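Local coordinates for protein putative transcriptional regulator (Listeria innocua, PDB 3LWF) that probably binds DNA as a dimeric winged helix-turn-helix transcription factor of the Rrf2 family, at residues 23-28 with 58-63; 30-35 with 63-68; 71-76 with 96-101. All coordinates share one frame; numbering follows the deposited sequence.

Contact 1 of 3, residues 23-28 with 58-63; sequences TTKGRY and EHYLEQ. With SO4 (sulfate ion), chain F.
Thr24, Lys25 and Tyr28, at the start of helix 24-38, meet Tyr60 and Leu61 near the start of helix 58-70. In this winged helix-turn-helix domain of the Rrf2 family, helix 58-70 follows helix 47-54 and probably corresponds to the recognition helix, as in other winged helix-turn-helix proteins. The two short helical segments run almost perpendicular, at 91°, with axes 10.6 Å apart.

One polar bond joins them. Thr24 OG1 and Tyr60 OH lie 2.8 Å apart, and either hydroxyl could be the donor. Tyr60 reaches this far because its CG is anti to the backbone N (chi1 -172°), which sends the ring out across the first turn of the other helix.

The two tyrosine rings meet at their margins, with planes nearly perpendicular (80°), and do not stack. Tyr28 CD2 comes to the edge of the Tyr60 ring, near its plane, and lies 3.5 Å from Tyr60 CE2. One face of the Tyr28 ring is covered by Thr24 CB of its own helix, and Met112 of the second subunit also packs on Tyr28.

An apolar contact adds to this: Leu61 CD2 touches Tyr28 CB at 4.1 Å.

The Lys25 chain passes Tyr60, and Lys25 CG lies 3.3 Å from Tyr60 OH. The chain then bends away at chi3. Gly104 N binds a sulfate ion, probably from the crystallisation liquor, and Lys25 NZ donates to O4 of the same ion at 2.6 Å.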
# COMPACT_ATOMS: atom_id res chain seq x y z
N THR A 23 -9.88 -5.24 6.85
CA THR A 23 -10.96 -5.14 7.83
C THR A 23 -10.69 -6.00 9.03
O THR A 23 -9.59 -6.59 9.19
CB THR A 23 -12.30 -5.57 7.19
OG1 THR A 23 -12.35 -6.99 7.05
CG2 THR A 23 -12.45 -4.92 5.83
N THR A 24 -11.67 -6.06 9.92
CA THR A 24 -11.52 -6.90 11.09
C THR A 24 -11.43 -8.38 10.73
O THR A 24 -10.95 -9.16 11.52
CB THR A 24 -12.64 -6.68 12.09
OG1 THR A 24 -13.89 -6.92 11.45
CG2 THR A 24 -12.60 -5.25 12.61
N LYS A 25 -11.85 -8.76 9.53
CA LYS A 25 -11.84 -10.16 9.19
C LYS A 25 -10.39 -10.65 9.11
O LYS A 25 -10.02 -11.63 9.75
CB LYS A 25 -12.55 -10.37 7.84
CG LYS A 25 -14.00 -9.99 7.81
CD LYS A 25 -14.62 -10.35 6.41
CE LYS A 25 -14.06 -9.41 5.32
NZ LYS A 25 -14.83 -9.30 4.08
N GLY A 26 -9.57 -9.95 8.32
CA GLY A 26 -8.16 -10.27 8.20
C GLY A 26 -7.44 -10.04 9.51
O GLY A 26 -6.59 -10.83 9.92
N ARG A 27 -7.72 -8.93 10.15
CA ARG A 27 -6.98 -8.59 11.35
C ARG A 27 -7.26 -9.59 12.47
O ARG A 27 -6.36 -10.02 13.15
CB ARG A 27 -7.28 -7.16 11.82
CG ARG A 27 -6.75 -6.10 10.85
CD ARG A 27 -7.30 -4.76 11.20
NE ARG A 27 -7.14 -3.77 10.13
CZ ARG A 27 -6.36 -2.70 10.19
NH1 ARG A 27 -5.63 -2.41 11.26
NH2 ARG A 27 -6.34 -1.88 9.16
N TYR A 28 -8.53 -9.89 12.71
CA TYR A 28 -8.86 -10.86 13.76
C TYR A 28 -8.46 -12.29 13.37
O TYR A 28 -8.19 -13.11 14.23
CB TYR A 28 -10.34 -10.82 14.10
CG TYR A 28 -10.81 -9.56 14.77
CD1 TYR A 28 -9.94 -8.54 15.11
CD2 TYR A 28 -12.16 -9.40 15.09
CE1 TYR A 28 -10.41 -7.37 15.70
CE2 TYR A 28 -12.62 -8.27 15.70
CZ TYR A 28 -11.75 -7.25 15.99
OH TYR A 28 -12.23 -6.12 16.60
N GLU A 58 -16.82 -13.84 20.52
CA GLU A 58 -16.60 -15.21 20.21
C GLU A 58 -17.40 -15.58 18.98
O GLU A 58 -16.90 -16.29 18.13
CB GLU A 58 -16.99 -16.11 21.35
CG GLU A 58 -16.71 -17.57 21.03
CD GLU A 58 -17.06 -18.57 22.16
OE1 GLU A 58 -17.53 -18.13 23.25
OE2 GLU A 58 -16.86 -19.79 21.91
N HIS A 59 -18.65 -15.15 18.93
CA HIS A 59 -19.56 -15.46 17.81
C HIS A 59 -19.01 -14.94 16.49
O HIS A 59 -19.16 -15.59 15.46
CB HIS A 59 -20.98 -14.88 18.09
CG HIS A 59 -22.08 -15.46 17.24
ND1 HIS A 59 -22.11 -16.79 16.85
CD2 HIS A 59 -23.21 -14.91 16.73
CE1 HIS A 59 -23.20 -17.02 16.13
NE2 HIS A 59 -23.88 -15.89 16.05
N TYR A 60 -18.41 -13.76 16.51
CA TYR A 60 -17.70 -13.24 15.33
C TYR A 60 -16.46 -14.10 14.94
O TYR A 60 -16.28 -14.41 13.77
CB TYR A 60 -17.30 -11.77 15.53
CG TYR A 60 -16.75 -11.12 14.27
CD1 TYR A 60 -17.48 -11.08 13.09
CD2 TYR A 60 -15.48 -10.58 14.25
CE1 TYR A 60 -16.97 -10.46 11.93
CE2 TYR A 60 -14.96 -9.99 13.12
CZ TYR A 60 -15.69 -9.94 11.96
OH TYR A 60 -15.14 -9.32 10.87
N LEU A 61 -15.67 -14.53 15.91
CA LEU A 61 -14.49 -15.36 15.59
C LEU A 61 -14.96 -16.67 14.97
O LEU A 61 -14.28 -17.20 14.09
CB LEU A 61 -13.60 -15.63 16.81
CG LEU A 61 -13.00 -14.42 17.50
CD1 LEU A 61 -12.05 -14.81 18.63
CD2 LEU A 61 -12.32 -13.51 16.51
N GLU A 62 -16.12 -17.16 15.41
CA GLU A 62 -16.61 -18.45 14.93
C GLU A 62 -16.89 -18.34 13.46
O GLU A 62 -16.84 -19.32 12.78
CB GLU A 62 -17.92 -18.89 15.60
CG GLU A 62 -17.79 -19.56 16.96
CD GLU A 62 -19.16 -19.68 17.70
OE1 GLU A 62 -20.19 -19.86 17.03
OE2 GLU A 62 -19.22 -19.56 18.95
N GLN A 63 -17.20 -17.14 13.00
CA GLN A 63 -17.43 -16.88 11.60
C GLN A 63 -16.14 -16.75 10.81
O GLN A 63 -16.17 -16.90 9.61
CB GLN A 63 -18.22 -15.57 11.42
CG GLN A 63 -19.47 -15.44 12.28
CD GLN A 63 -20.36 -16.63 12.23
OE1 GLN A 63 -20.73 -17.09 11.15
NE2 GLN A 63 -20.73 -17.14 13.40
S SO4 F . -14.15 -6.87 2.15
O1 SO4 F . -13.50 -5.66 1.64
O2 SO4 F . -15.25 -6.48 3.03
O3 SO4 F . -14.60 -7.57 0.95
O4 SO4 F . -13.14 -7.64 2.91

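Contact 2 of 3, residues 30-35 with 63-68; sequences LTITLE and QLIGPL
The hydrophobic core between helices 24-38 and 58-70 is built here from Ile32 and Thr33 on one side and Leu64, Ile65 and Leu68 on the other. All five residues are buried. Ile32 points at the partner helix and uses two of its branches. Ile32 CG2 meets Ile65 CD1 at 3.7 Å, and the two side chains cross at about a right angle. Ile65 reaches the contact with CG1 roughly anti to its backbone N (chi1 -157°), which carries CD1 over to Ile32. On the other branch, Ile32 CD1 lies 4.3 Å from Leu64 CB.

This is helical-core packing of the winged helix-turn-helix domain. Helix 47-54 adds Leu47 beside Ile65, and helix 95-102 brings Ile98 to Thr33 and Leu102 to Leu68. The axes of the two segments are 10.8 Å apart and inclined at 66°.

Leu68 CD1 touches both residues of the first helix. Leu68 CD1 lies 3.8 Å from Thr33 CG2 and 4.4 Å from Ile32 CG2. Thr33 thus offers its methyl group to the core, while its OG1 is satisfied within its own helix by the carbonyl oxygen of Gly29.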
# COMPACT_ATOMS: atom_id res chain seq x y z
N LEU A 30 -5.71 -12.85 11.83
CA LEU A 30 -4.35 -12.83 12.26
C LEU A 30 -4.27 -13.02 13.76
O LEU A 30 -3.40 -13.76 14.21
CB LEU A 30 -3.61 -11.54 11.89
CG LEU A 30 -2.78 -11.54 10.60
CD1 LEU A 30 -2.05 -10.18 10.46
CD2 LEU A 30 -1.76 -12.74 10.51
N THR A 31 -5.12 -12.34 14.52
CA THR A 31 -5.08 -12.51 15.97
C THR A 31 -5.27 -14.02 16.29
O THR A 31 -4.55 -14.56 17.10
CB THR A 31 -6.10 -11.63 16.69
OG1 THR A 31 -5.71 -10.26 16.58
CG2 THR A 31 -6.19 -11.99 18.19
N ILE A 32 -6.19 -14.69 15.63
CA ILE A 32 -6.48 -16.08 15.94
C ILE A 32 -5.24 -16.97 15.65
O ILE A 32 -4.78 -17.72 16.52
CB ILE A 32 -7.65 -16.62 15.11
CG1 ILE A 32 -9.01 -16.06 15.60
CG2 ILE A 32 -7.69 -18.14 15.18
CD1 ILE A 32 -10.15 -16.28 14.58
N THR A 33 -4.72 -16.84 14.43
CA THR A 33 -3.63 -17.69 14.01
C THR A 33 -2.35 -17.41 14.75
O THR A 33 -1.59 -18.34 15.02
CB THR A 33 -3.40 -17.65 12.51
OG1 THR A 33 -3.12 -16.32 12.11
CG2 THR A 33 -4.64 -18.14 11.79
N LEU A 34 -2.11 -16.16 15.10
CA LEU A 34 -0.97 -15.84 15.96
C LEU A 34 -1.10 -16.45 17.34
O LEU A 34 -0.09 -16.86 17.95
CB LEU A 34 -0.76 -14.33 16.09
CG LEU A 34 -0.27 -13.60 14.83
CD1 LEU A 34 -0.45 -12.05 15.06
CD2 LEU A 34 1.16 -13.99 14.38
N GLU A 35 -2.29 -16.40 17.91
CA GLU A 35 -2.48 -17.00 19.26
C GLU A 35 -2.31 -18.53 19.19
O GLU A 35 -1.73 -19.14 20.09
CB GLU A 35 -3.85 -16.68 19.82
CG GLU A 35 -3.96 -15.26 20.25
CD GLU A 35 -2.93 -14.92 21.30
OE1 GLU A 35 -2.90 -15.65 22.30
OE2 GLU A 35 -2.16 -13.96 21.08
N GLN A 63 -17.20 -17.14 13.00
CA GLN A 63 -17.43 -16.88 11.60
C GLN A 63 -16.14 -16.75 10.81
O GLN A 63 -16.17 -16.90 9.61
CB GLN A 63 -18.22 -15.57 11.42
CG GLN A 63 -19.47 -15.44 12.28
CD GLN A 63 -20.36 -16.63 12.23
OE1 GLN A 63 -20.73 -17.09 11.15
NE2 GLN A 63 -20.73 -17.14 13.40
N LEU A 64 -15.04 -16.40 11.46
CA LEU A 64 -13.78 -16.30 10.74
C LEU A 64 -13.05 -17.62 10.67
O LEU A 64 -12.20 -17.81 9.79
CB LEU A 64 -12.87 -15.26 11.38
CG LEU A 64 -13.43 -13.85 11.49
CD1 LEU A 64 -12.42 -12.92 12.19
CD2 LEU A 64 -13.79 -13.37 10.08
N ILE A 65 -13.32 -18.52 11.63
CA ILE A 65 -12.50 -19.74 11.77
C ILE A 65 -12.82 -20.73 10.63
O ILE A 65 -11.99 -21.52 10.25
CB ILE A 65 -12.69 -20.39 13.15
CG1 ILE A 65 -11.48 -21.27 13.54
CG2 ILE A 65 -13.99 -21.15 13.17
CD1 ILE A 65 -10.18 -20.52 13.90
N GLY A 66 -14.00 -20.65 10.06
CA GLY A 66 -14.45 -21.57 9.00
C GLY A 66 -13.56 -21.50 7.78
O GLY A 66 -12.98 -22.50 7.36
N PRO A 67 -13.40 -20.30 7.21
CA PRO A 67 -12.53 -20.20 6.04
C PRO A 67 -11.09 -20.62 6.35
O PRO A 67 -10.46 -21.23 5.50
CB PRO A 67 -12.61 -18.73 5.69
CG PRO A 67 -13.96 -18.31 6.16
CD PRO A 67 -14.21 -19.08 7.41
N LEU A 68 -10.59 -20.32 7.56
CA LEU A 68 -9.25 -20.75 7.96
C LEU A 68 -9.15 -22.28 8.01
O LEU A 68 -8.16 -22.88 7.55
CB LEU A 68 -8.86 -20.17 9.35
CG LEU A 68 -8.68 -18.64 9.39
CD1 LEU A 68 -8.36 -18.10 10.82
CD2 LEU A 68 -7.60 -18.23 8.40

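Contact 3 of 3, residues 71-76 with 96-101; sequences AGIVKS and GDIIRT. With SO4 (sulfate ion), chain G; SO4 (sulfate ion), chain J.
Ile73 lies between Ile98 and Thr101 of helix 95-102, just before strand 74-77. That strand pairs with strand 83-86 in the two-stranded wing of the winged helix-turn-helix domain. The contact therefore sets the base of the wing against a helix.

The side chain of Ile73 points at the helix and divides its contacts between two branches. Ile73 CG2, anti to the backbone N, meets Ile98 CD1. The modelled distance between Ile73 CG2 and Ile98 CD1, 3.4 Å, is doubtful, because Ile98 chi2 (-33°) is far from staggered and its CD1 may be imprecisely placed. The two isoleucines approach obliquely. The CG1 branch, with chi2 at 163°, extends so that Ile73 CD1 lies 3.6 Å from Thr101 OG1 and 3.7 Å from Asp97 O. The Ile73 and Thr101 side chains lie alongside each other, pointing opposite ways. Thr33 of helix 24-38 touches both isoleucines.

Ala71 adds a smaller contact. Ala71 CB is 4.1 Å from Thr101 CG2. The chain then turns at Gly72, where positive phi closes a Schellman motif at the end of helix 58-70.

Beyond the contact, Ser76 OG in the strand donates to O2 of a sulfate ion at 2.6 Å. This ion probably comes from the crystallisation liquor.

On the helix, the hydroxyl that Ile73 touches is already engaged: Thr101 OG1 donates to Asp97 O at 2.6 Å, with a C=O...donor angle of 163°.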
# COMPACT_ATOMS: atom_id res chain seq x y z
N ALA A 71 -9.31 -23.83 4.52
CA ALA A 71 -8.10 -23.62 3.74
C ALA A 71 -6.91 -24.41 4.31
O ALA A 71 -5.83 -24.28 3.79
CB ALA A 71 -7.75 -22.11 3.68
N GLY A 72 -7.11 -25.14 5.42
CA GLY A 72 -6.08 -25.97 6.04
C GLY A 72 -5.14 -25.25 7.00
O GLY A 72 -4.14 -25.82 7.43
N ILE A 73 -5.47 -24.02 7.35
CA ILE A 73 -4.58 -23.20 8.17
C ILE A 73 -4.73 -23.60 9.65
O ILE A 73 -3.74 -23.54 10.43
CB ILE A 73 -4.83 -21.69 7.92
CG1 ILE A 73 -4.43 -21.35 6.48
CG2 ILE A 73 -4.06 -20.80 8.91
CD1 ILE A 73 -4.99 -19.98 5.93
N VAL A 74 -5.95 -23.98 10.03
CA VAL A 74 -6.21 -24.43 11.38
C VAL A 74 -6.92 -25.76 11.27
O VAL A 74 -7.40 -26.12 10.20
CB VAL A 74 -7.07 -23.44 12.15
CG1 VAL A 74 -6.37 -22.11 12.19
CG2 VAL A 74 -8.55 -23.39 11.58
N LYS A 75 -6.91 -26.52 12.36
CA LYS A 75 -7.73 -27.72 12.47
C LYS A 75 -8.58 -27.67 13.72
O LYS A 75 -8.12 -27.13 14.77
CB LYS A 75 -6.87 -28.97 12.54
CG LYS A 75 -6.43 -29.46 11.19
CD LYS A 75 -6.59 -30.93 11.06
CE LYS A 75 -6.23 -31.41 9.66
NZ LYS A 75 -4.90 -32.02 9.67
N SER A 76 -9.80 -28.21 13.61
CA SER A 76 -10.71 -28.29 14.75
C SER A 76 -10.62 -29.67 15.38
O SER A 76 -10.34 -30.66 14.69
CB SER A 76 -12.16 -28.02 14.34
OG SER A 76 -12.60 -28.97 13.40
N GLY A 96 0.01 -13.43 3.96
CA GLY A 96 -0.86 -13.61 2.77
C GLY A 96 -1.87 -14.75 2.83
O GLY A 96 -3.06 -14.57 2.48
N ASP A 97 -1.39 -15.93 3.27
CA ASP A 97 -2.24 -17.09 3.52
C ASP A 97 -3.48 -16.68 4.30
O ASP A 97 -4.57 -16.94 3.88
CB ASP A 97 -1.50 -18.17 4.37
CG ASP A 97 -0.44 -18.93 3.58
OD1 ASP A 97 -0.61 -19.03 2.37
OD2 ASP A 97 0.57 -19.42 4.17
N ILE A 98 -3.28 -16.04 5.45
CA ILE A 98 -4.34 -15.70 6.34
C ILE A 98 -5.23 -14.57 5.77
O ILE A 98 -6.44 -14.73 5.69
CB ILE A 98 -3.81 -15.19 7.71
CG1 ILE A 98 -2.86 -16.18 8.43
CG2 ILE A 98 -4.97 -14.74 8.57
CD1 ILE A 98 -3.10 -17.61 8.25
N ILE A 99 -4.60 -13.45 5.39
CA ILE A 99 -5.29 -12.25 4.98
C ILE A 99 -6.12 -12.53 3.73
O ILE A 99 -7.28 -12.18 3.67
CB ILE A 99 -4.29 -11.08 4.68
CG1 ILE A 99 -3.56 -10.59 5.95
CG2 ILE A 99 -4.97 -9.90 3.96
CD1 ILE A 99 -4.43 -10.04 7.03
N ARG A 100 -5.55 -13.17 2.72
CA ARG A 100 -6.33 -13.40 1.50
C ARG A 100 -7.42 -14.45 1.69
O ARG A 100 -8.38 -14.49 0.92
CB ARG A 100 -5.44 -13.77 0.32
CG ARG A 100 -4.44 -12.68 -0.06
CD ARG A 100 -4.04 -12.82 -1.52
NE ARG A 100 -2.88 -12.00 -1.87
CZ ARG A 100 -1.63 -12.34 -1.61
NH1 ARG A 100 -1.35 -13.46 -0.96
NH2 ARG A 100 -0.64 -11.53 -1.98
N THR A 101 -7.28 -15.30 2.72
CA THR A 101 -8.37 -16.25 3.04
C THR A 101 -9.58 -15.51 3.60
O THR A 101 -10.72 -15.87 3.31
CB THR A 101 -7.90 -17.36 4.03
OG1 THR A 101 -6.82 -18.10 3.45
CG2 THR A 101 -9.03 -18.31 4.39
S SO4 G . -3.66 -32.73 6.65
O1 SO4 G . -3.60 -34.18 6.89
O2 SO4 G . -2.65 -32.32 5.69
O3 SO4 G . -4.95 -32.36 6.09
O4 SO4 G . -3.37 -32.01 7.88
S SO4 J . -15.55 -29.29 11.86
O1 SO4 J . -14.78 -29.76 10.71
O2 SO4 J . -14.85 -28.13 12.43
O3 SO4 J . -16.91 -28.91 11.49
O4 SO4 J . -15.65 -30.36 12.84

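In the fold
From the N terminus, helix 24-38 supplies the first segments of contacts 1 and 2. The chain then passes through helix 47-54 and returns as helix 58-70, which closes both loops. The two contacts cross along the sequence, because their segments alternate. They form one continuous interface, and Leu64 CD1 packs against Tyr28 CB where they join. Contact 3 follows in series: it opens at the end of helix 58-70 and closes at helix 95-102 after the wing strands 74-77 and 83-86. It adjoins contact 2 through Leu68 O and Ile73 N, a probable hydrogen bond. Together they tie the helical core, the wing and helix 95-102 into one domain.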